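Local atomic coordinates of geranylgeranyl pyrophosphate synthase (Corynebacterium glutamicum, PDB entry 3LK5), a protein that probably joins isoprenoid diphosphates into longer prenyl chains in a magnesium-dependent transferase reaction, as in other members of the FPP/GGPP synthase family. Residues L242-R256 and E334-L348. Numbering follows the deposited sequence. Where two conformers were deposited one is given.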
# COMPACT_ATOMS: atom_id res chain seq x y z
N LEU A 242 -21.48 3.75 18.42
CA LEU A 242 -20.25 2.97 18.29
C LEU A 242 -19.01 3.83 17.98
O LEU A 242 -17.89 3.59 18.51
CB LEU A 242 -20.44 1.91 17.18
CG LEU A 242 -21.54 0.88 17.46
CD1 LEU A 242 -21.63 -0.13 16.27
CD2 LEU A 242 -21.33 0.15 18.80
N LEU A 243 -19.20 4.83 17.12
CA LEU A 243 -18.10 5.71 16.75
C LEU A 243 -17.66 6.55 17.94
O LEU A 243 -16.46 6.80 18.10
CB LEU A 243 -18.46 6.63 15.55
CG LEU A 243 -18.39 5.97 14.16
CD1 LEU A 243 -19.06 6.93 13.09
CD2 LEU A 243 -16.95 5.62 13.77
N HIS A 244 -18.61 6.98 18.77
CA HIS A 244 -18.26 7.73 19.99
C HIS A 244 -17.53 6.85 20.99
O HIS A 244 -16.51 7.23 21.55
CB HIS A 244 -19.50 8.31 20.65
CG HIS A 244 -20.01 9.57 20.04
ND1 HIS A 244 -19.30 10.75 20.08
CD2 HIS A 244 -21.20 9.87 19.46
CE1 HIS A 244 -20.01 11.71 19.51
NE2 HIS A 244 -21.17 11.21 19.13
N TYR A 245 -18.06 5.65 21.21
CA TYR A 245 -17.33 4.65 21.99
C TYR A 245 -15.92 4.44 21.47
O TYR A 245 -14.93 4.47 22.23
CB TYR A 245 -18.11 3.33 22.01
CG TYR A 245 -17.36 2.10 22.51
CD1 TYR A 245 -17.54 1.62 23.84
CD2 TYR A 245 -16.48 1.40 21.65
CE1 TYR A 245 -16.87 0.45 24.26
CE2 TYR A 245 -15.79 0.28 22.06
CZ TYR A 245 -15.99 -0.21 23.36
OH TYR A 245 -15.30 -1.35 23.71
N GLY A 246 -15.78 4.26 20.17
CA GLY A 246 -14.46 3.96 19.61
C GLY A 246 -13.51 5.14 19.78
O GLY A 246 -12.30 4.95 19.96
N HIS A 247 -14.04 6.36 19.65
CA HIS A 247 -13.21 7.56 19.77
C HIS A 247 -12.63 7.63 21.22
O HIS A 247 -11.41 7.72 21.40
CB HIS A 247 -14.02 8.83 19.47
CG HIS A 247 -13.36 10.11 19.87
ND1 HIS A 247 -13.46 10.66 21.14
CD2 HIS A 247 -12.63 11.00 19.14
CE1 HIS A 247 -12.79 11.80 21.19
NE2 HIS A 247 -12.28 12.03 19.99
N ASP A 248 -13.53 7.52 22.20
CA ASP A 248 -13.14 7.62 23.63
C ASP A 248 -12.27 6.45 24.09
O ASP A 248 -11.19 6.65 24.65
CB ASP A 248 -14.36 7.74 24.51
CG ASP A 248 -15.09 9.05 24.33
OD1 ASP A 248 -14.62 9.94 23.58
OD2 ASP A 248 -16.15 9.19 24.94
N ILE A 249 -12.72 5.22 23.84
CA ILE A 249 -11.94 4.06 24.23
C ILE A 249 -10.61 3.98 23.43
O ILE A 249 -9.59 3.56 23.97
CB ILE A 249 -12.79 2.74 24.12
CG1 ILE A 249 -14.10 2.86 24.95
CG2 ILE A 249 -11.94 1.51 24.56
CD1 ILE A 249 -13.88 3.38 26.47
N GLY A 250 -10.62 4.35 22.15
CA GLY A 250 -9.39 4.27 21.35
C GLY A 250 -8.31 5.22 21.85
O GLY A 250 -7.10 4.86 21.87
N ILE A 251 -8.72 6.44 22.22
CA ILE A 251 -7.74 7.40 22.79
C ILE A 251 -7.23 6.83 24.14
O ILE A 251 -6.02 6.80 24.38
CB ILE A 251 -8.32 8.84 22.95
CG1 ILE A 251 -8.54 9.48 21.56
CG2 ILE A 251 -7.37 9.75 23.82
CD1 ILE A 251 -9.49 10.65 21.61
N ALA A 252 -8.14 6.38 25.00
CA ALA A 252 -7.73 5.81 26.30
C ALA A 252 -6.77 4.65 26.12
O ALA A 252 -5.82 4.48 26.89
CB ALA A 252 -8.97 5.40 27.11
N PHE A 253 -7.04 3.79 25.11
CA PHE A 253 -6.16 2.67 24.84
C PHE A 253 -4.74 3.14 24.50
O PHE A 253 -3.77 2.57 25.01
CB PHE A 253 -6.76 1.83 23.68
CG PHE A 253 -5.83 0.84 23.08
CD1 PHE A 253 -5.62 -0.40 23.69
CD2 PHE A 253 -5.17 1.11 21.87
CE1 PHE A 253 -4.77 -1.37 23.11
CE2 PHE A 253 -4.30 0.15 21.28
CZ PHE A 253 -4.10 -1.09 21.92
N GLN A 254 -4.60 4.16 23.65
CA GLN A 254 -3.25 4.64 23.31
C GLN A 254 -2.57 5.23 24.55
O GLN A 254 -1.38 5.03 24.77
CB GLN A 254 -3.28 5.74 22.26
CG GLN A 254 -1.83 6.10 21.82
CD GLN A 254 -1.10 4.89 21.32
OE1 GLN A 254 -1.61 4.19 20.46
NE2 GLN A 254 0.09 4.62 21.86
N LEU A 255 -3.35 5.98 25.33
CA LEU A 255 -2.78 6.54 26.61
C LEU A 255 -2.28 5.45 27.54
O LEU A 255 -1.19 5.57 28.12
CB LEU A 255 -3.77 7.43 27.32
CG LEU A 255 -4.22 8.71 26.57
CD1 LEU A 255 -5.30 9.40 27.42
CD2 LEU A 255 -3.03 9.67 26.30
N ARG A 256 -3.05 4.37 27.67
CA ARG A 256 -2.61 3.21 28.48
C ARG A 256 -1.34 2.62 27.89
O ARG A 256 -0.41 2.25 28.63
CB ARG A 256 -3.70 2.12 28.57
CG ARG A 256 -3.26 0.83 29.33
CD ARG A 256 -2.75 1.14 30.79
NE ARG A 256 -3.87 1.67 31.58
CZ ARG A 256 -3.76 2.44 32.67
NH1 ARG A 256 -2.56 2.82 33.12
NH2 ARG A 256 -4.87 2.84 33.28
N GLU A 334 -3.46 9.16 33.74
CA GLU A 334 -4.38 8.19 34.36
C GLU A 334 -5.79 8.78 34.53
O GLU A 334 -6.78 8.10 34.27
CB GLU A 334 -3.81 7.62 35.68
CG GLU A 334 -2.55 6.72 35.51
CD GLU A 334 -2.88 5.24 35.29
OE1 GLU A 334 -4.08 4.92 35.11
OE2 GLU A 334 -1.94 4.38 35.30
N GLN A 335 -5.87 10.05 34.95
CA GLN A 335 -7.17 10.73 35.05
C GLN A 335 -7.89 10.82 33.70
O GLN A 335 -9.10 10.62 33.61
CB GLN A 335 -7.03 12.13 35.70
CG GLN A 335 -6.76 12.06 37.24
CD GLN A 335 -6.05 13.32 37.85
OE1 GLN A 335 -5.53 13.26 38.99
NE2 GLN A 335 -6.00 14.42 37.08
N ARG A 336 -7.14 11.15 32.65
CA ARG A 336 -7.73 11.21 31.30
C ARG A 336 -8.26 9.83 30.88
O ARG A 336 -9.35 9.73 30.31
CB ARG A 336 -6.68 11.63 30.28
CG ARG A 336 -6.33 13.10 30.32
CD ARG A 336 -5.49 13.40 29.10
NE ARG A 336 -4.95 14.74 29.09
CZ ARG A 336 -4.65 15.39 27.97
NH1 ARG A 336 -4.83 14.80 26.77
NH2 ARG A 336 -4.14 16.61 28.04
N ILE A 337 -7.50 8.78 31.18
CA ILE A 337 -7.90 7.39 30.83
C ILE A 337 -9.22 7.07 31.54
O ILE A 337 -10.18 6.55 30.94
CB ILE A 337 -6.77 6.38 31.19
CG1 ILE A 337 -5.54 6.58 30.29
CG2 ILE A 337 -7.26 4.89 31.12
CD1 ILE A 337 -4.32 5.79 30.77
N SER A 338 -9.29 7.42 32.83
CA SER A 338 -10.50 7.16 33.61
C SER A 338 -11.72 7.86 33.03
O SER A 338 -12.79 7.25 32.88
CB SER A 338 -10.26 7.61 35.07
OG SER A 338 -9.43 6.66 35.70
N GLN A 339 -11.56 9.15 32.71
CA GLN A 339 -12.62 9.99 32.17
C GLN A 339 -13.13 9.43 30.84
O GLN A 339 -14.35 9.32 30.60
CB GLN A 339 -12.06 11.39 31.87
CG GLN A 339 -11.89 12.36 33.01
CD GLN A 339 -11.46 13.74 32.48
OE1 GLN A 339 -10.27 13.99 32.19
NE2 GLN A 339 -12.43 14.65 32.35
N LEU A 340 -12.18 9.12 29.96
CA LEU A 340 -12.50 8.59 28.63
C LEU A 340 -13.14 7.20 28.67
O LEU A 340 -14.01 6.88 27.84
CB LEU A 340 -11.24 8.55 27.78
CG LEU A 340 -10.73 9.90 27.26
CD1 LEU A 340 -9.30 9.79 26.76
CD2 LEU A 340 -11.67 10.39 26.19
N THR A 341 -12.69 6.38 29.62
CA THR A 341 -13.27 5.06 29.76
C THR A 341 -14.74 5.18 30.19
O THR A 341 -15.66 4.59 29.61
CB THR A 341 -12.44 4.16 30.71
OG1 THR A 341 -11.13 3.99 30.15
CG2 THR A 341 -13.10 2.79 30.81
N GLU A 342 -14.97 6.05 31.17
CA GLU A 342 -16.33 6.28 31.62
C GLU A 342 -17.26 6.83 30.51
O GLU A 342 -18.41 6.34 30.34
CB GLU A 342 -16.28 7.21 32.86
CG GLU A 342 -17.63 7.43 33.54
CD GLU A 342 -17.55 8.44 34.69
OE1 GLU A 342 -16.42 8.78 35.12
OE2 GLU A 342 -18.63 8.89 35.17
N SER A 343 -16.80 7.83 29.75
CA SER A 343 -17.63 8.41 28.72
C SER A 343 -17.81 7.45 27.52
O SER A 343 -18.92 7.35 26.96
CB SER A 343 -17.08 9.79 28.29
OG SER A 343 -15.76 9.64 27.78
N GLY A 344 -16.76 6.72 27.17
CA GLY A 344 -16.89 5.72 26.07
C GLY A 344 -17.93 4.66 26.41
O GLY A 344 -18.79 4.35 25.59
N LEU A 345 -17.87 4.12 27.62
CA LEU A 345 -18.86 3.12 28.02
C LEU A 345 -20.28 3.65 28.01
O LEU A 345 -21.21 2.95 27.58
CB LEU A 345 -18.53 2.56 29.40
CG LEU A 345 -17.26 1.74 29.54
CD1 LEU A 345 -17.07 1.39 31.00
CD2 LEU A 345 -17.37 0.48 28.69
N ALA A 346 -20.44 4.91 28.46
CA ALA A 346 -21.76 5.55 28.54
C ALA A 346 -22.43 5.64 27.18
O ALA A 346 -23.64 5.48 27.07
CB ALA A 346 -21.66 6.96 29.17
N HIS A 347 -21.62 5.87 26.15
CA HIS A 347 -22.12 5.86 24.77
C HIS A 347 -22.86 4.59 24.35
O HIS A 347 -23.79 4.67 23.56
CB HIS A 347 -21.01 6.23 23.78
CG HIS A 347 -20.66 7.68 23.81
ND1 HIS A 347 -21.51 8.66 23.35
CD2 HIS A 347 -19.54 8.32 24.23
CE1 HIS A 347 -20.94 9.84 23.49
NE2 HIS A 347 -19.74 9.67 24.02
N LEU A 348 -22.49 3.45 24.90
CA LEU A 348 -23.20 2.20 24.61
C LEU A 348 -24.64 2.12 25.13
O LEU A 348 -25.43 1.30 24.66
CB LEU A 348 -22.43 1.00 25.15
CG LEU A 348 -21.02 0.82 24.63
CD1 LEU A 348 -20.37 -0.35 25.40
CD2 LEU A 348 -21.04 0.58 23.12
O HOH W 1 -17.74 11.40 24.62
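Tyr245 and Gly344 bring the helices of 242-256 and 334-348 together, their CA atoms 4.2 Å apart; the axes run antiparallel at 165° and approach to 7.8 Å. Such closeness depends on Gly344, whose bare backbone lies against Asp248 CB and Ile249 CD1. Asp248 enters as a knob among Leu340, Ser343, Gly344 and His347. Its OD1, lying in the plane of the His247 ring, accepts a hydrogen bond from His247 ND1 (2.8 Å), while OD2 stands 2.9 Å from Ser343 OG and accepts a hydrogen bond from a water that also bonds to His347 NE2. The carboxylate is thus held through both oxygens. His244 CB sits 3.3 Å from the centroid of the His347 ring, 7° off its normal, a CH-pi contact, and the two imidazoles form an offset stack with planes 8° apart. Leu340 is the reciprocal knob, packing CD1 on Ile251 CG2 and CB on Ala252. At the far end Arg256, bent at chi2 and chi3, turns back so that NH1 and NH2 grip Glu334 OE2 (2.8 Å) and OE1 (2.9 Å) end-on, with Ile337 CD1 over the guanidinium face. Helix 355-369 touches Tyr245, Ile249 and Ala252. The arrangement is antiparallel knobs-into-holes packing in the all-helical polyprenyl synthase fold, joining helix 236-263 to helix 329-347; Leu255 lies about 12 Å, side chain to side chain, from Asp194, a magnesium-binding residue, with no metal bound to this chain.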